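Local coordinates for protein putative aminomethyltransferase (PDB 3TTG) that is a putative aminomethyltransferase of the glycine cleavage T-protein family, and probably binds folate through its large N-terminal domain, at residues Tyr77-Asp90 / Leu237-Val251. Numbering follows the deposited sequence.
Sequences YSFFLNPKARILFD and LNDSFFPAEAGLDSV
R86 and I87 fasten the hairpin 77-90 to segment 237-251 by two direct hydrogen bonds. R86 NH1 gives a nearly straight bond (164°) to D239 O, 3.1 Å away, meeting a lone pair in the carbonyl plane, and D239 O in turn lies in the guanidinium plane. The bend at chi2 (-72°) folds the arginine back, and CB, CG and CD curl round D239 O. Its NE lies over one face of the F242 ring, 3.5 Å from CE1, with the guanidinium and ring planes nearly perpendicular; any cation-pi attraction is weak. Were R86 replaced by alanine, D239 O would probably lose its side-chain donor and the F242 ring the NE group that rests on it. On the backbone, I87 N donates to F241 O at 3.1 Å, almost in line with the carbonyl. An Asx turn, S240 N to N238 OD1, shapes this loop, and P234 O holds N238 ND2. A water joins Y77 N to V251 O.

Between these bonds the contact is largely apolar. P243 wedges among F79, L81 and I87: its CB is 3.8 Å from F79 CE2, and its CG equally near L81 CD2. A85 O, buried without a partner, faces F242 CD1 and P243 CD, each at 3.5 Å. L248 CB abuts the edge of the F79 ring at CZ (3.7 Å). The Y77 ring runs obliquely past V251 CG1 at CD2 and L248 CD1 at its OH end; its OH, touching L237 CD1, donates a 2.6 Å hydrogen bond to the anti lone pair of D90 OD2 within the hairpin.

The hairpin supplies edge strand 75-81 of a five-stranded antiparallel sheet in the predicted folate-binding domain. Helix 263-271 packs on L81, A85 and F242, while E245 and A246 touch strand 321-329 of the C-terminal barrel domain.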
loop_
_atom_site.group_PDB
_atom_site.type_symbol
_atom_site.label_atom_id
_atom_site.label_comp_id
_atom_site.label_asym_id
_atom_site.label_seq_id
_atom_site.Cartn_x
_atom_site.Cartn_y
_atom_site.Cartn_z
ATOM N N TYR A 77 -4.321 1.264 9.000
ATOM C CA TYR A 77 -3.210 0.592 8.409
ATOM C C TYR A 77 -2.315 0.103 9.543
ATOM O O TYR A 77 -2.156 0.800 10.557
ATOM C CB TYR A 77 -2.443 1.562 7.561
ATOM C CG TYR A 77 -1.380 0.930 6.725
ATOM C CD1 TYR A 77 -1.706 0.070 5.697
ATOM C CD2 TYR A 77 -0.054 1.300 6.866
ATOM C CE1 TYR A 77 -0.738 -0.439 4.852
ATOM C CE2 TYR A 77 0.926 0.792 6.033
ATOM C CZ TYR A 77 0.589 -0.099 5.042
ATOM O OH TYR A 77 1.581 -0.568 4.218
ATOM N N SER A 78 -1.762 -1.045 9.382
ATOM C CA SER A 78 -0.799 -1.581 10.354
ATOM C C SER A 78 0.273 -2.378 9.694
ATOM O O SER A 78 0.049 -3.004 8.655
ATOM C CB SER A 78 -1.496 -2.506 11.351
ATOM O OG SER A 78 -0.651 -2.831 12.452
ATOM N N PHE A 79 1.407 -2.461 10.375
ATOM C CA PHE A 79 2.435 -3.429 10.113
ATOM C C PHE A 79 2.350 -4.563 11.126
ATOM O O PHE A 79 1.786 -4.428 12.214
ATOM C CB PHE A 79 3.842 -2.797 10.188
ATOM C CG PHE A 79 4.108 -1.849 9.084
ATOM C CD1 PHE A 79 4.311 -2.304 7.789
ATOM C CD2 PHE A 79 4.086 -0.482 9.305
ATOM C CE1 PHE A 79 4.493 -1.409 6.750
ATOM C CE2 PHE A 79 4.240 0.407 8.254
ATOM C CZ PHE A 79 4.499 -0.056 7.002
ATOM N N PHE A 80 2.969 -5.661 10.755
ATOM C CA PHE A 80 3.259 -6.816 11.605
ATOM C C PHE A 80 4.742 -6.979 11.512
ATOM O O PHE A 80 5.297 -7.245 10.429
ATOM C CB PHE A 80 2.478 -8.059 11.189
ATOM C CG PHE A 80 0.990 -7.886 11.376
ATOM C CD1 PHE A 80 0.354 -8.397 12.493
ATOM C CD2 PHE A 80 0.256 -7.080 10.513
ATOM C CE1 PHE A 80 -0.991 -8.189 12.693
ATOM C CE2 PHE A 80 -1.084 -6.863 10.724
ATOM C CZ PHE A 80 -1.692 -7.395 11.814
ATOM N N LEU A 81 5.402 -6.702 12.604
ATOM C CA LEU A 81 6.868 -6.727 12.612
ATOM C C LEU A 81 7.436 -7.926 13.273
ATOM O O LEU A 81 6.750 -8.587 14.021
ATOM C CB LEU A 81 7.385 -5.484 13.346
ATOM C CG LEU A 81 6.751 -4.128 12.929
ATOM C CD1 LEU A 81 7.227 -3.003 13.805
ATOM C CD2 LEU A 81 7.040 -3.777 11.508
ATOM N N ASN A 82 8.727 -8.198 13.004
ATOM C CA ASN A 82 9.471 -9.204 13.716
ATOM C C ASN A 82 10.023 -8.528 14.984
ATOM O O ASN A 82 9.931 -7.310 15.089
ATOM C CB ASN A 82 10.545 -9.817 12.800
ATOM C CG ASN A 82 11.730 -8.961 12.470
ATOM O OD1 ASN A 82 11.994 -7.915 13.069
ATOM N ND2 ASN A 82 12.496 -9.435 11.545
ATOM N N PRO A 83 10.671 -9.264 15.899
ATOM C CA PRO A 83 11.187 -8.661 17.147
ATOM C C PRO A 83 12.217 -7.505 16.985
ATOM O O PRO A 83 12.397 -6.679 17.904
ATOM C CB PRO A 83 11.850 -9.866 17.817
ATOM C CG PRO A 83 11.020 -11.016 17.369
ATOM C CD PRO A 83 10.810 -10.741 15.939
ATOM N N LYS A 84 12.924 -7.491 15.850
ATOM C CA LYS A 84 13.881 -6.461 15.523
ATOM C C LYS A 84 13.188 -5.285 14.785
ATOM O O LYS A 84 13.876 -4.388 14.366
ATOM C CB LYS A 84 15.025 -7.030 14.656
ATOM C CG LYS A 84 15.921 -8.027 15.377
ATOM C CD LYS A 84 17.013 -7.394 16.120
ATOM C CE LYS A 84 18.017 -8.405 16.677
ATOM N NZ LYS A 84 18.593 -9.296 15.616
ATOM N N ALA A 85 11.834 -5.282 14.637
ATOM C CA ALA A 85 11.072 -4.207 14.038
ATOM C C ALA A 85 11.178 -4.110 12.533
ATOM O O ALA A 85 10.670 -3.139 11.993
ATOM C CB ALA A 85 11.390 -2.846 14.682
ATOM N N ARG A 86 11.626 -5.168 11.847
ATOM C CA ARG A 86 11.576 -5.222 10.390
ATOM C C ARG A 86 10.163 -5.662 9.969
ATOM O O ARG A 86 9.482 -6.381 10.692
ATOM C CB ARG A 86 12.621 -6.184 9.823
ATOM C CG ARG A 86 14.079 -5.870 10.179
ATOM C CD ARG A 86 14.522 -4.647 9.395
ATOM N NE ARG A 86 15.960 -4.340 9.546
ATOM C CZ ARG A 86 16.946 -4.913 8.857
ATOM N NH1 ARG A 86 16.681 -5.877 7.970
ATOM N NH2 ARG A 86 18.206 -4.544 9.057
ATOM N N ILE A 87 9.754 -5.226 8.806
ATOM C CA ILE A 87 8.415 -5.456 8.288
ATOM C C ILE A 87 8.252 -6.884 7.782
ATOM O O ILE A 87 8.936 -7.279 6.850
ATOM C CB ILE A 87 8.092 -4.456 7.147
ATOM C CG1 ILE A 87 8.117 -2.932 7.631
ATOM C CG2 ILE A 87 6.736 -4.830 6.434
ATOM C CD1 ILE A 87 8.180 -1.996 6.432
ATOM N N LEU A 88 7.256 -7.600 8.296
ATOM C CA LEU A 88 6.900 -8.919 7.782
ATOM C C LEU A 88 5.728 -8.793 6.903
ATOM O O LEU A 88 5.719 -9.366 5.837
ATOM C CB LEU A 88 6.583 -9.919 8.899
ATOM C CG LEU A 88 7.714 -10.207 9.887
ATOM C CD1 LEU A 88 7.245 -11.171 10.958
ATOM C CD2 LEU A 88 8.963 -10.800 9.149
ATOM N N PHE A 89 4.707 -8.055 7.339
ATOM C CA PHE A 89 3.484 -7.800 6.551
ATOM C C PHE A 89 2.934 -6.419 6.832
ATOM O O PHE A 89 3.224 -5.827 7.852
ATOM C CB PHE A 89 2.372 -8.846 6.926
ATOM C CG PHE A 89 2.792 -10.291 6.868
ATOM C CD1 PHE A 89 2.844 -10.966 5.649
ATOM C CD2 PHE A 89 3.219 -10.955 8.011
ATOM C CE1 PHE A 89 3.359 -12.248 5.565
ATOM C CE2 PHE A 89 3.692 -12.284 7.936
ATOM C CZ PHE A 89 3.818 -12.896 6.711
ATOM N N ASP A 90 2.072 -5.934 5.945
ATOM C CA ASP A 90 1.225 -4.803 6.212
ATOM C C ASP A 90 -0.211 -5.366 6.153
ATOM O O ASP A 90 -0.404 -6.474 5.707
ATOM C CB ASP A 90 1.463 -3.600 5.284
ATOM C CG ASP A 90 1.042 -3.793 3.832
ATOM O OD1 ASP A 90 0.608 -4.879 3.492
ATOM O OD2 ASP A 90 1.030 -2.818 3.089
ATOM N N LEU A 237 8.168 -2.794 0.917
ATOM C CA LEU A 237 7.824 -3.207 2.280
ATOM C C LEU A 237 8.100 -4.673 2.446
ATOM O O LEU A 237 7.429 -5.526 1.878
ATOM C CB LEU A 237 6.342 -2.868 2.545
ATOM C CG LEU A 237 5.886 -1.496 2.160
ATOM C CD1 LEU A 237 4.419 -1.402 2.301
ATOM C CD2 LEU A 237 6.653 -0.410 2.898
ATOM N N ASN A 238 9.177 -4.965 3.110
ATOM C CA ASN A 238 9.630 -6.357 3.336
ATOM C C ASN A 238 10.606 -6.321 4.501
ATOM O O ASN A 238 10.927 -5.224 4.974
ATOM C CB ASN A 238 10.256 -6.954 2.041
ATOM C CG ASN A 238 11.506 -6.290 1.574
ATOM O OD1 ASN A 238 12.503 -6.262 2.283
ATOM N ND2 ASN A 238 11.493 -5.707 0.387
ATOM N N ASP A 239 11.131 -7.477 4.900
ATOM C CA ASP A 239 11.934 -7.616 6.114
ATOM C C ASP A 239 13.334 -7.033 6.063
ATOM O O ASP A 239 13.978 -7.100 7.070
ATOM C CB ASP A 239 11.992 -9.042 6.625
ATOM C CG ASP A 239 12.749 -10.059 5.805
ATOM O OD1 ASP A 239 13.395 -9.666 4.821
ATOM O OD2 ASP A 239 12.702 -11.253 6.161
ATOM N N SER A 240 13.745 -6.394 4.972
ATOM C CA SER A 240 14.961 -5.611 4.934
ATOM C C SER A 240 14.698 -4.225 5.530
ATOM O O SER A 240 15.641 -3.521 5.829
ATOM C CB SER A 240 15.454 -5.451 3.496
ATOM O OG SER A 240 15.798 -6.717 2.975
ATOM N N PHE A 241 13.424 -3.786 5.631
ATOM C CA PHE A 241 13.166 -2.388 6.022
ATOM C C PHE A 241 12.372 -2.181 7.284
ATOM O O PHE A 241 11.650 -3.056 7.727
ATOM C CB PHE A 241 12.437 -1.695 4.881
ATOM C CG PHE A 241 13.218 -1.812 3.584
ATOM C CD1 PHE A 241 14.420 -1.130 3.408
ATOM C CD2 PHE A 241 12.805 -2.676 2.582
ATOM C CE1 PHE A 241 15.185 -1.324 2.255
ATOM C CE2 PHE A 241 13.517 -2.772 1.375
ATOM C CZ PHE A 241 14.732 -2.189 1.253
ATOM N N PHE A 242 12.493 -0.960 7.828
ATOM C CA PHE A 242 11.740 -0.503 9.005
ATOM C C PHE A 242 10.592 0.338 8.570
ATOM O O PHE A 242 10.727 1.037 7.565
ATOM C CB PHE A 242 12.589 0.341 9.919
ATOM C CG PHE A 242 13.797 -0.352 10.517
ATOM C CD1 PHE A 242 13.647 -1.457 11.327
ATOM C CD2 PHE A 242 15.063 0.178 10.368
ATOM C CE1 PHE A 242 14.751 -2.069 11.922
ATOM C CE2 PHE A 242 16.168 -0.440 10.958
ATOM C CZ PHE A 242 15.993 -1.529 11.774
ATOM N N PRO A 243 9.488 0.392 9.337
ATOM C CA PRO A 243 8.355 1.294 8.962
ATOM C C PRO A 243 8.763 2.763 8.758
ATOM O O PRO A 243 8.310 3.405 7.798
ATOM C CB PRO A 243 7.422 1.161 10.181
ATOM C CG PRO A 243 7.673 -0.164 10.699
ATOM C CD PRO A 243 9.171 -0.359 10.577
ATOM N N ALA A 244 9.612 3.304 9.629
ATOM C CA ALA A 244 10.060 4.706 9.478
ATOM C C ALA A 244 10.936 4.910 8.235
ATOM O O ALA A 244 10.825 5.944 7.586
ATOM C CB ALA A 244 10.782 5.168 10.684
ATOM N N GLU A 245 11.749 3.912 7.854
ATOM C CA GLU A 245 12.500 4.009 6.590
ATOM C C GLU A 245 11.538 4.130 5.414
ATOM O O GLU A 245 11.763 4.906 4.502
ATOM C CB GLU A 245 13.386 2.795 6.392
ATOM C CG GLU A 245 14.529 2.768 7.365
ATOM C CD GLU A 245 15.425 1.569 7.143
ATOM O OE1 GLU A 245 14.923 0.465 6.810
ATOM O OE2 GLU A 245 16.648 1.740 7.321
ATOM N N ALA A 246 10.471 3.344 5.440
ATOM C CA ALA A 246 9.409 3.368 4.408
ATOM C C ALA A 246 8.497 4.606 4.408
ATOM O O ALA A 246 7.691 4.748 3.481
ATOM C CB ALA A 246 8.568 2.120 4.531
ATOM N N GLY A 247 8.667 5.548 5.345
ATOM C CA GLY A 247 7.823 6.726 5.413
ATOM C C GLY A 247 6.398 6.434 5.874
ATOM O O GLY A 247 5.505 7.234 5.614
ATOM N N LEU A 248 6.161 5.307 6.558
ATOM C CA LEU A 248 4.838 4.836 6.891
ATOM C C LEU A 248 4.604 4.600 8.397
ATOM O O LEU A 248 3.580 4.061 8.759
ATOM C CB LEU A 248 4.571 3.564 6.114
ATOM C CG LEU A 248 4.368 3.751 4.630
ATOM C CD1 LEU A 248 4.212 2.390 3.959
ATOM C CD2 LEU A 248 3.085 4.554 4.378
ATOM N N ASP A 249 5.494 5.046 9.250
ATOM C CA ASP A 249 5.266 4.917 10.667
ATOM C C ASP A 249 4.147 5.899 11.151
ATOM O O ASP A 249 3.473 5.558 12.099
ATOM C CB ASP A 249 6.541 5.093 11.490
ATOM C CG ASP A 249 7.197 6.433 11.384
ATOM O OD1 ASP A 249 7.364 6.922 10.238
ATOM O OD2 ASP A 249 7.605 6.976 12.446
ATOM N N SER A 250 3.905 7.050 10.486
ATOM C CA SER A 250 2.823 7.951 10.903
ATOM C C SER A 250 1.437 7.294 10.664
ATOM O O SER A 250 0.582 7.396 11.495
ATOM C CB SER A 250 2.914 9.291 10.165
ATOM O OG SER A 250 1.824 10.120 10.517
ATOM N N VAL A 251 1.270 6.520 9.600
ATOM C CA VAL A 251 -0.028 5.859 9.325
ATOM C C VAL A 251 -0.142 4.371 9.829
ATOM O O VAL A 251 -1.269 3.892 10.095
ATOM C CB VAL A 251 -0.328 5.972 7.791
ATOM C CG1 VAL A 251 0.663 5.194 6.956
ATOM C CG2 VAL A 251 -1.733 5.500 7.467
HETATM O O HOH W 1 -3.968 4.079 10.097
#